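Local coordinates for protein glycoside hydrolase family 31 (Trueperella pyogenes, PDB 5I0F) that degrades cycloalternan, a cyclic glucose oligosaccharide, as a family 31 glycoside hydrolase that passes through a covalent sugar-enzyme intermediate, at residues Glu134-Ile139 with Ala158-Val163; Pro287-Glu292 with Gln642-Gly647; Thr626-Ala631 with Asp701-Glu706. One frame throughout, in Å; residues are numbered along the deposited sequence.

Contact 1. Residues Glu134-Ile139 with Ala158-Val163; sequences EPVGHI and AGTHRV
With CG1 of Val-136 set trans to its own backbone N (chi1 177°) and OG1 of Thr-160 turned beside its backbone N (chi1 -51°), a methyl and a hydroxyl meet head-on at the margin of a beta-sandwich, where the turn before strand 138-141 faces the start of strand 160-168. Strand 138-141 is an outermost strand of the mixed five-stranded sheet, while strand 160-168 runs inside the antiparallel six-stranded one; the touching parts run in similar directions, their end-to-end lines 37° apart. Val-136 CG1 lies 3.4 Å from Thr-160 OG1 and somewhat farther from the CG2 methyl of the same residue. This is van der Waals packing, since a methyl offers the hydroxyl no hydrogen bond. Just before it the chain makes an inverse gamma turn centred on Pro-135, closed by Val-136 N donating to Glu-134 O at 2.8 Å. A calcium ion lies about 8 Å from the Val-136 side chain. Deeper in the sandwich the contact becomes purely hydrocarbon and buried. Ile-139 bends inward at its outer bond so that its last carbon leans over to Val-163, whose side chain crosses it obliquely. Val-264 of strand 263-271 touches both of these residues, and Trp-153 of strand 152-155 lies against both Val-136 and Val-163, tying the outer and inner parts together. No hydrogen bond links the two segments; the inner meeting point is Ile-139 CD1 on Val-163 CG2, at 4.2 Å.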
loop_
_atom_site.group_PDB
_atom_site.type_symbol
_atom_site.label_atom_id
_atom_site.label_comp_id
_atom_site.label_asym_id
_atom_site.label_seq_id
_atom_site.Cartn_x
_atom_site.Cartn_y
_atom_site.Cartn_z
ATOM N N GLU A 134 -35.437 6.853 -6.200
ATOM C CA GLU A 134 -36.258 5.747 -6.702
ATOM C C GLU A 134 -35.502 4.447 -6.451
ATOM O O GLU A 134 -34.275 4.467 -6.367
ATOM C CB GLU A 134 -36.548 5.880 -8.201
ATOM C CG GLU A 134 -37.170 7.194 -8.659
ATOM C CD GLU A 134 -38.516 7.501 -8.045
ATOM O OE1 GLU A 134 -39.283 6.564 -7.711
ATOM O OE2 GLU A 134 -38.810 8.711 -7.910
ATOM N N PRO A 135 -36.219 3.314 -6.324
ATOM C CA PRO A 135 -35.549 2.036 -6.065
ATOM C C PRO A 135 -34.917 1.462 -7.339
ATOM O O PRO A 135 -35.335 0.423 -7.842
ATOM C CB PRO A 135 -36.686 1.161 -5.514
ATOM C CG PRO A 135 -37.885 1.670 -6.226
ATOM C CD PRO A 135 -37.686 3.161 -6.332
ATOM N N VAL A 136 -33.888 2.152 -7.827
ATOM C CA VAL A 136 -33.185 1.801 -9.069
ATOM C C VAL A 136 -32.400 0.511 -8.871
ATOM O O VAL A 136 -32.338 -0.332 -9.764
ATOM C CB VAL A 136 -32.187 2.919 -9.484
ATOM C CG1 VAL A 136 -31.394 2.519 -10.733
ATOM C CG2 VAL A 136 -32.929 4.231 -9.728
ATOM N N GLY A 137 -31.773 0.393 -7.703
ATOM C CA GLY A 137 -31.114 -0.836 -7.266
ATOM C C GLY A 137 -31.513 -1.194 -5.845
ATOM O O GLY A 137 -32.484 -0.676 -5.306
ATOM N N HIS A 138 -30.707 -2.048 -5.226
ATOM C CA HIS A 138 -31.026 -2.649 -3.953
ATOM C C HIS A 138 -29.722 -2.814 -3.149
ATOM O O HIS A 138 -28.709 -3.249 -3.695
ATOM C CB HIS A 138 -31.721 -3.987 -4.264
ATOM C CG HIS A 138 -31.796 -4.937 -3.116
ATOM N ND1 HIS A 138 -32.566 -4.696 -2.000
ATOM C CD2 HIS A 138 -31.237 -6.159 -2.935
ATOM C CE1 HIS A 138 -32.458 -5.718 -1.166
ATOM N NE2 HIS A 138 -31.653 -6.616 -1.708
ATOM N N ILE A 139 -29.749 -2.407 -1.880
ATOM C CA ILE A 139 -28.667 -2.680 -0.951
ATOM C C ILE A 139 -29.015 -3.961 -0.175
ATOM O O ILE A 139 -29.984 -3.974 0.589
ATOM C CB ILE A 139 -28.445 -1.528 0.059
ATOM C CG1 ILE A 139 -28.338 -0.159 -0.631
ATOM C CG2 ILE A 139 -27.206 -1.794 0.895
ATOM C CD1 ILE A 139 -27.181 -0.008 -1.574
ATOM N N ALA A 158 -27.412 6.648 -19.723
ATOM C CA ALA A 158 -26.457 5.541 -19.891
ATOM C C ALA A 158 -26.626 4.419 -18.856
ATOM O O ALA A 158 -26.430 3.249 -19.181
ATOM C CB ALA A 158 -25.021 6.063 -19.860
ATOM N N GLY A 159 -26.989 4.758 -17.622
ATOM C CA GLY A 159 -27.165 3.740 -16.581
ATOM C C GLY A 159 -26.990 4.305 -15.192
ATOM O O GLY A 159 -27.313 5.471 -14.959
ATOM N N THR A 160 -26.466 3.476 -14.282
ATOM C CA THR A 160 -26.350 3.811 -12.860
ATOM C C THR A 160 -24.878 3.730 -12.456
ATOM O O THR A 160 -24.252 2.677 -12.587
ATOM C CB THR A 160 -27.203 2.840 -12.009
ATOM O OG1 THR A 160 -28.519 2.802 -12.556
ATOM C CG2 THR A 160 -27.283 3.293 -10.555
ATOM N N HIS A 161 -24.321 4.846 -11.998
ATOM C CA HIS A 161 -22.868 4.976 -11.877
ATOM C C HIS A 161 -22.330 4.816 -10.466
ATOM O O HIS A 161 -21.230 4.272 -10.289
ATOM C CB HIS A 161 -22.413 6.312 -12.446
ATOM C CG HIS A 161 -22.954 6.580 -13.815
ATOM N ND1 HIS A 161 -22.463 5.960 -14.939
ATOM C CD2 HIS A 161 -23.980 7.355 -14.233
ATOM C CE1 HIS A 161 -23.148 6.359 -15.996
ATOM N NE2 HIS A 161 -24.078 7.203 -15.593
ATOM N N ARG A 162 -23.073 5.329 -9.491
ATOM C CA ARG A 162 -22.681 5.289 -8.065
ATOM C C ARG A 162 -23.920 5.161 -7.187
ATOM O O ARG A 162 -25.047 5.417 -7.630
ATOM C CB ARG A 162 -21.917 6.556 -7.668
ATOM C CG ARG A 162 -20.565 6.722 -8.352
ATOM C CD ARG A 162 -19.558 7.483 -7.503
ATOM N NE ARG A 162 -19.977 8.862 -7.290
ATOM C CZ ARG A 162 -19.804 9.860 -8.153
ATOM N NH1 ARG A 162 -19.231 9.670 -9.337
ATOM N NH2 ARG A 162 -20.232 11.072 -7.835
ATOM N N VAL A 163 -23.714 4.788 -5.932
ATOM C CA VAL A 163 -24.805 4.805 -4.966
ATOM C C VAL A 163 -24.266 5.363 -3.673
ATOM O O VAL A 163 -23.104 5.147 -3.348
ATOM C CB VAL A 163 -25.410 3.399 -4.764
ATOM C CG1 VAL A 163 -24.376 2.392 -4.254
ATOM C CG2 VAL A 163 -26.620 3.437 -3.832
#

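Contact 2. Residues Pro287-Glu292 with Gln642-Gly647; sequences PAEMPE and QCLQTG
Leu-644, on the last turn of helix 617-646, plugs against the loop that leads into strand 297-300, the first strand of the TIM barrel. The tight part is made by one of its methyls: CD2 of Leu-644 sits 3.5 Å from the carbonyl O of Pro-287 and 3.8 Å from CB of that proline, whose ring slides past the leucine in the opposite direction. With CG beside the backbone N (chi1 -61°), the leucine reaches off the helix flank and lays its two methyls side by side along one face of the loop. Leu-556 touches both Pro-287 and Leu-644 and adds to the apolar cluster, and Tyr-557 OH hydrogen-bonds Ala-288 O next to it. A salt bridge from Glu-292 to Arg-633 joins the loop to the same helix farther back. The outer side is looser: Glu-289 is exposed and meets the leucine through its aliphatic part, its CG 3.9 Å from Leu-644 CD1, the two side chains crossing at about a right angle. The helix ends here, with Gly-647 at positive phi (87°) and its N still bonded to Cys-643 O at 2.8 Å. No direct hydrogen bond crosses between the segments. What polar link there is runs through one water and is weak on both arms: the water donates to Pro-287 O and to Leu-644 O, its oxygen 3.4 Å from each of these two carbonyl oxygens.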
loop_
_atom_site.group_PDB
_atom_site.type_symbol
_atom_site.label_atom_id
_atom_site.label_comp_id
_atom_site.label_asym_id
_atom_site.label_seq_id
_atom_site.Cartn_x
_atom_site.Cartn_y
_atom_site.Cartn_z
ATOM N N PRO A 287 -4.948 -15.173 7.811
ATOM C CA PRO A 287 -3.482 -15.343 7.730
ATOM C C PRO A 287 -3.043 -16.808 7.702
ATOM O O PRO A 287 -3.680 -17.663 8.328
ATOM C CB PRO A 287 -2.938 -14.634 8.981
ATOM C CG PRO A 287 -4.113 -14.180 9.769
ATOM C CD PRO A 287 -5.367 -14.390 8.985
ATOM N N ALA A 288 -1.985 -17.045 6.931
ATOM C CA ALA A 288 -1.345 -18.350 6.753
ATOM C C ALA A 288 -0.403 -18.666 7.919
ATOM O O ALA A 288 0.084 -17.742 8.575
ATOM C CB ALA A 288 -0.532 -18.294 5.450
ATOM N N GLU A 289 -0.114 -19.946 8.149
ATOM C CA GLU A 289 0.991 -20.339 9.041
ATOM C C GLU A 289 2.341 -19.889 8.437
ATOM O O GLU A 289 2.539 -19.969 7.215
ATOM C CB GLU A 289 1.063 -21.848 9.235
ATOM C CG GLU A 289 -0.147 -22.513 9.913
ATOM C CD GLU A 289 -0.721 -23.629 9.069
ATOM O OE1 GLU A 289 -0.933 -24.724 9.550
ATOM O OE2 GLU A 289 -0.984 -23.385 7.880
ATOM N N MET A 290 3.260 -19.456 9.297
ATOM C CA MET A 290 4.581 -18.974 8.857
ATOM C C MET A 290 5.690 -19.656 9.637
ATOM O O MET A 290 5.471 -20.105 10.747
ATOM C CB MET A 290 4.678 -17.452 9.018
ATOM C CG MET A 290 3.894 -16.664 7.987
ATOM S SD MET A 290 4.669 -16.778 6.353
ATOM C CE MET A 290 3.316 -16.408 5.275
ATOM N N PRO A 291 6.898 -19.740 9.042
ATOM C CA PRO A 291 8.027 -20.340 9.745
ATOM C C PRO A 291 8.586 -19.394 10.811
ATOM O O PRO A 291 8.477 -18.168 10.655
ATOM C CB PRO A 291 9.034 -20.568 8.635
ATOM C CG PRO A 291 8.751 -19.505 7.631
ATOM C CD PRO A 291 7.295 -19.163 7.741
ATOM N N GLU A 292 9.183 -19.951 11.856
ATOM C CA GLU A 292 9.678 -19.133 12.992
ATOM C C GLU A 292 10.752 -18.107 12.616
ATOM O O GLU A 292 10.884 -17.072 13.276
ATOM C CB GLU A 292 10.175 -19.998 14.160
ATOM C CG GLU A 292 11.311 -20.985 13.862
ATOM C CD GLU A 292 12.699 -20.351 13.735
ATOM O OE1 GLU A 292 13.008 -19.434 14.548
ATOM O OE2 GLU A 292 13.503 -20.785 12.845
ATOM N N GLN A 642 -1.803 -18.771 18.383
ATOM C CA GLN A 642 -3.064 -18.422 19.035
ATOM C C GLN A 642 -3.903 -17.459 18.191
ATOM O O GLN A 642 -5.107 -17.661 18.063
ATOM C CB GLN A 642 -2.853 -17.851 20.449
ATOM C CG GLN A 642 -2.643 -18.925 21.500
ATOM C CD GLN A 642 -3.912 -19.724 21.758
ATOM O OE1 GLN A 642 -4.980 -19.147 22.025
ATOM N NE2 GLN A 642 -3.816 -21.055 21.665
ATOM N N CYS A 643 -3.272 -16.442 17.616
ATOM C CA CYS A 643 -3.972 -15.496 16.732
ATOM C C CYS A 643 -4.668 -16.154 15.537
ATOM O O CYS A 643 -5.723 -15.695 15.112
ATOM C CB CYS A 643 -3.019 -14.422 16.188
ATOM S SG CYS A 643 -2.411 -13.249 17.427
ATOM N N LEU A 644 -4.069 -17.200 14.981
ATOM C CA LEU A 644 -4.675 -17.914 13.866
ATOM C C LEU A 644 -5.945 -18.634 14.325
ATOM O O LEU A 644 -6.901 -18.714 13.557
ATOM C CB LEU A 644 -3.693 -18.920 13.239
ATOM C CG LEU A 644 -2.386 -18.394 12.618
ATOM C CD1 LEU A 644 -1.614 -19.524 11.941
ATOM C CD2 LEU A 644 -2.647 -17.275 11.646
ATOM N N GLN A 645 -5.934 -19.172 15.550
ATOM C CA GLN A 645 -7.140 -19.795 16.111
ATOM C C GLN A 645 -8.188 -18.753 16.520
ATOM O O GLN A 645 -9.346 -18.913 16.210
ATOM C CB GLN A 645 -6.851 -20.774 17.256
ATOM C CG GLN A 645 -8.172 -21.352 17.803
ATOM C CD GLN A 645 -8.212 -22.846 18.078
ATOM O OE1 GLN A 645 -7.678 -23.696 17.312
ATOM N NE2 GLN A 645 -8.931 -23.195 19.157
ATOM N N THR A 646 -7.784 -17.670 17.167
ATOM C CA THR A 646 -8.764 -16.734 17.731
ATOM C C THR A 646 -9.259 -15.685 16.746
ATOM O O THR A 646 -10.343 -15.140 16.932
ATOM C CB THR A 646 -8.190 -15.988 18.944
ATOM O OG1 THR A 646 -7.128 -15.119 18.507
ATOM C CG2 THR A 646 -7.694 -16.970 20.008
ATOM N N GLY A 647 -8.450 -15.348 15.742
ATOM C CA GLY A 647 -8.761 -14.264 14.812
ATOM C C GLY A 647 -8.296 -12.882 15.280
ATOM O O GLY A 647 -8.439 -11.905 14.549
HETATM O O HOH W 1 -6.059 -19.145 10.243
#

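Contact 3. Residues Thr626-Ala631 with Asp701-Glu706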
loop_
_atom_site.group_PDB
_atom_site.type_symbol
_atom_site.label_atom_id
_atom_site.label_comp_id
_atom_site.label_asym_id
_atom_site.label_seq_id
_atom_site.Cartn_x
_atom_site.Cartn_y
_atom_site.Cartn_z
ATOM N N THR A 626 18.412 -6.727 20.153
ATOM C CA THR A 626 18.387 -7.968 19.370
ATOM C C THR A 626 18.421 -9.191 20.297
ATOM O O THR A 626 17.762 -10.181 19.994
ATOM C CB THR A 626 19.399 -7.995 18.201
ATOM O OG1 THR A 626 19.194 -6.849 17.358
ATOM C CG2 THR A 626 19.184 -9.195 17.320
ATOM N N ARG A 627 19.105 -9.106 21.446
ATOM C CA ARG A 627 18.983 -10.142 22.473
ATOM C C ARG A 627 17.537 -10.248 22.973
ATOM O O ARG A 627 17.031 -11.351 23.147
ATOM C CB ARG A 627 19.917 -9.897 23.693
ATOM C CG ARG A 627 21.358 -10.343 23.518
ATOM C CD ARG A 627 22.181 -10.226 24.816
ATOM N NE ARG A 627 22.272 -8.835 25.333
ATOM C CZ ARG A 627 23.296 -7.975 25.147
ATOM N NH1 ARG A 627 24.400 -8.317 24.468
ATOM N NH2 ARG A 627 23.220 -6.751 25.659
ATOM N N VAL A 628 16.879 -9.105 23.202
ATOM C CA VAL A 628 15.487 -9.091 23.606
ATOM C C VAL A 628 14.609 -9.745 22.521
ATOM O O VAL A 628 13.740 -10.617 22.819
ATOM C CB VAL A 628 15.005 -7.657 23.950
ATOM C CG1 VAL A 628 13.502 -7.627 24.183
ATOM C CG2 VAL A 628 15.739 -7.131 25.196
ATOM N N ARG A 629 14.868 -9.373 21.270
ATOM C CA ARG A 629 14.117 -9.934 20.153
ATOM C C ARG A 629 14.254 -11.467 20.106
ATOM O O ARG A 629 13.246 -12.188 19.939
ATOM C CB ARG A 629 14.547 -9.316 18.844
ATOM C CG ARG A 629 13.751 -9.787 17.627
ATOM C CD ARG A 629 12.299 -9.381 17.741
ATOM N NE ARG A 629 11.519 -9.703 16.538
ATOM C CZ ARG A 629 10.261 -9.324 16.321
ATOM N NH1 ARG A 629 9.616 -8.548 17.175
ATOM N NH2 ARG A 629 9.649 -9.687 15.201
ATOM N N GLU A 630 15.481 -11.962 20.307
ATOM C CA GLU A 630 15.715 -13.401 20.303
ATOM C C GLU A 630 14.942 -14.076 21.431
ATOM O O GLU A 630 14.291 -15.091 21.196
ATOM C CB GLU A 630 17.219 -13.739 20.381
ATOM C CG GLU A 630 17.999 -13.325 19.128
ATOM C CD GLU A 630 17.599 -14.123 17.903
ATOM O OE1 GLU A 630 18.023 -15.286 17.809
ATOM O OE2 GLU A 630 16.859 -13.598 17.021
ATOM N N ALA A 631 14.995 -13.498 22.637
ATOM C CA ALA A 631 14.233 -14.006 23.787
ATOM C C ALA A 631 12.711 -13.988 23.578
ATOM O O ALA A 631 12.000 -14.811 24.167
ATOM C CB ALA A 631 14.578 -13.216 25.048
ATOM N N ASP A 701 6.384 -4.835 35.339
ATOM C CA ASP A 701 7.372 -4.159 34.489
ATOM C C ASP A 701 8.280 -5.204 33.866
ATOM O O ASP A 701 8.822 -6.066 34.562
ATOM C CB ASP A 701 8.203 -3.147 35.270
ATOM C CG ASP A 701 9.029 -2.235 34.362
ATOM O OD1 ASP A 701 10.160 -2.603 33.984
ATOM O OD2 ASP A 701 8.551 -1.130 34.037
ATOM N N TYR A 702 8.419 -5.138 32.542
ATOM C CA TYR A 702 9.196 -6.135 31.806
ATOM C C TYR A 702 10.670 -6.157 32.197
ATOM O O TYR A 702 11.324 -7.211 32.119
ATOM C CB TYR A 702 9.083 -5.816 30.326
ATOM C CG TYR A 702 9.581 -6.882 29.399
ATOM C CD1 TYR A 702 8.762 -7.955 29.061
ATOM C CD2 TYR A 702 10.857 -6.806 28.829
ATOM C CE1 TYR A 702 9.194 -8.926 28.184
ATOM C CE2 TYR A 702 11.300 -7.788 27.957
ATOM C CZ TYR A 702 10.448 -8.838 27.636
ATOM O OH TYR A 702 10.838 -9.829 26.774
ATOM N N TRP A 703 11.187 -4.992 32.597
ATOM C CA TRP A 703 12.613 -4.779 32.800
ATOM C C TRP A 703 13.019 -4.926 34.274
ATOM O O TRP A 703 14.076 -5.475 34.557
ATOM C CB TRP A 703 13.024 -3.398 32.284
ATOM C CG TRP A 703 12.498 -3.108 30.914
ATOM C CD1 TRP A 703 11.438 -2.306 30.594
ATOM C CD2 TRP A 703 12.975 -3.657 29.691
ATOM N NE1 TRP A 703 11.242 -2.308 29.231
ATOM C CE2 TRP A 703 12.165 -3.142 28.657
ATOM C CE3 TRP A 703 14.016 -4.538 29.365
ATOM C CZ2 TRP A 703 12.370 -3.465 27.323
ATOM C CZ3 TRP A 703 14.219 -4.856 28.041
ATOM C CH2 TRP A 703 13.392 -4.319 27.033
ATOM N N SER A 704 12.179 -4.446 35.192
ATOM C CA SER A 704 12.520 -4.384 36.618
ATOM C C SER A 704 11.748 -5.342 37.504
ATOM O O SER A 704 12.102 -5.478 38.676
ATOM C CB SER A 704 12.275 -2.971 37.137
ATOM O OG SER A 704 10.883 -2.682 37.170
ATOM N N GLY A 705 10.683 -5.962 36.988
ATOM C CA GLY A 705 9.799 -6.797 37.799
ATOM C C GLY A 705 8.782 -6.066 38.680
ATOM O O GLY A 705 7.942 -6.714 39.291
ATOM N N GLU A 706 8.819 -4.732 38.709
ATOM C CA GLU A 706 7.939 -3.933 39.563
ATOM C C GLU A 706 6.461 -4.130 39.199
ATOM O O GLU A 706 6.075 -4.052 38.020
ATOM C CB GLU A 706 8.289 -2.445 39.427
ATOM C CG GLU A 706 7.730 -1.552 40.529
ATOM C CD GLU A 706 7.609 -0.090 40.130
ATOM O OE1 GLU A 706 7.984 0.302 38.993
ATOM O OE2 GLU A 706 7.106 0.683 40.963
#
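A beta-hairpin turn of the C-terminal domain, joining strands 698-701 and 707-709, leans two aromatic side chains on helix 617-646, which follows the last strand of the TIM barrel. Val-628 takes them on separate methyls. Its CG2 lies 3.9 Å from CZ3 of Trp-703, at the edge of the indole and near its plane, the side chains crossing at about a right angle; its CG1 is more loosely placed, 4.3 Å from Tyr-702 OH. The aromatics also pack on each other: the Tyr-702 ring presents an edge, CD2 lying 3.7 Å above the centre of the Trp-703 ring face. Asp-701 shapes the turn. Its OD1 accepts from Trp-703 N at 2.9 Å, an Asx turn, and from Ser-704 N at 3.0 Å, the two donors coming from opposite faces of the carboxylate plane; OD2 pairs with Arg-716. Trp-703 NE1 is bonded to Ile-723 O, which helps fix the indole's rotation. No hydrogen bond crosses between the segments: the barrel helix meets the hairpin by non-directional van der Waals packing of a valine on two aromatic side chains, while the polar bonds fix the turn and the indole on the C-terminal-domain side.

How the contacts relate
Contacts 2 and 3 share helix 617-646: contact 3 uses its middle and contact 2 its last turn. Their centres are 24 Å apart, their nearest atoms about 7 Å, without touching. Along the chain their segments alternate, and the shared helix touches both the loop before the first barrel strand and the C-terminal hairpin. Contact 1 closes before either opens and belongs to the beta-sandwich, its centre 41 Å from that of contact 2 and 57 Å from that of contact 3, across the chain's centre from the latter. None of the three pairs contributes residues to the glycan pockets, one of which includes Trp-429, Asp-532 and Phe-594; all are structural packing around the barrel and its neighbouring domains.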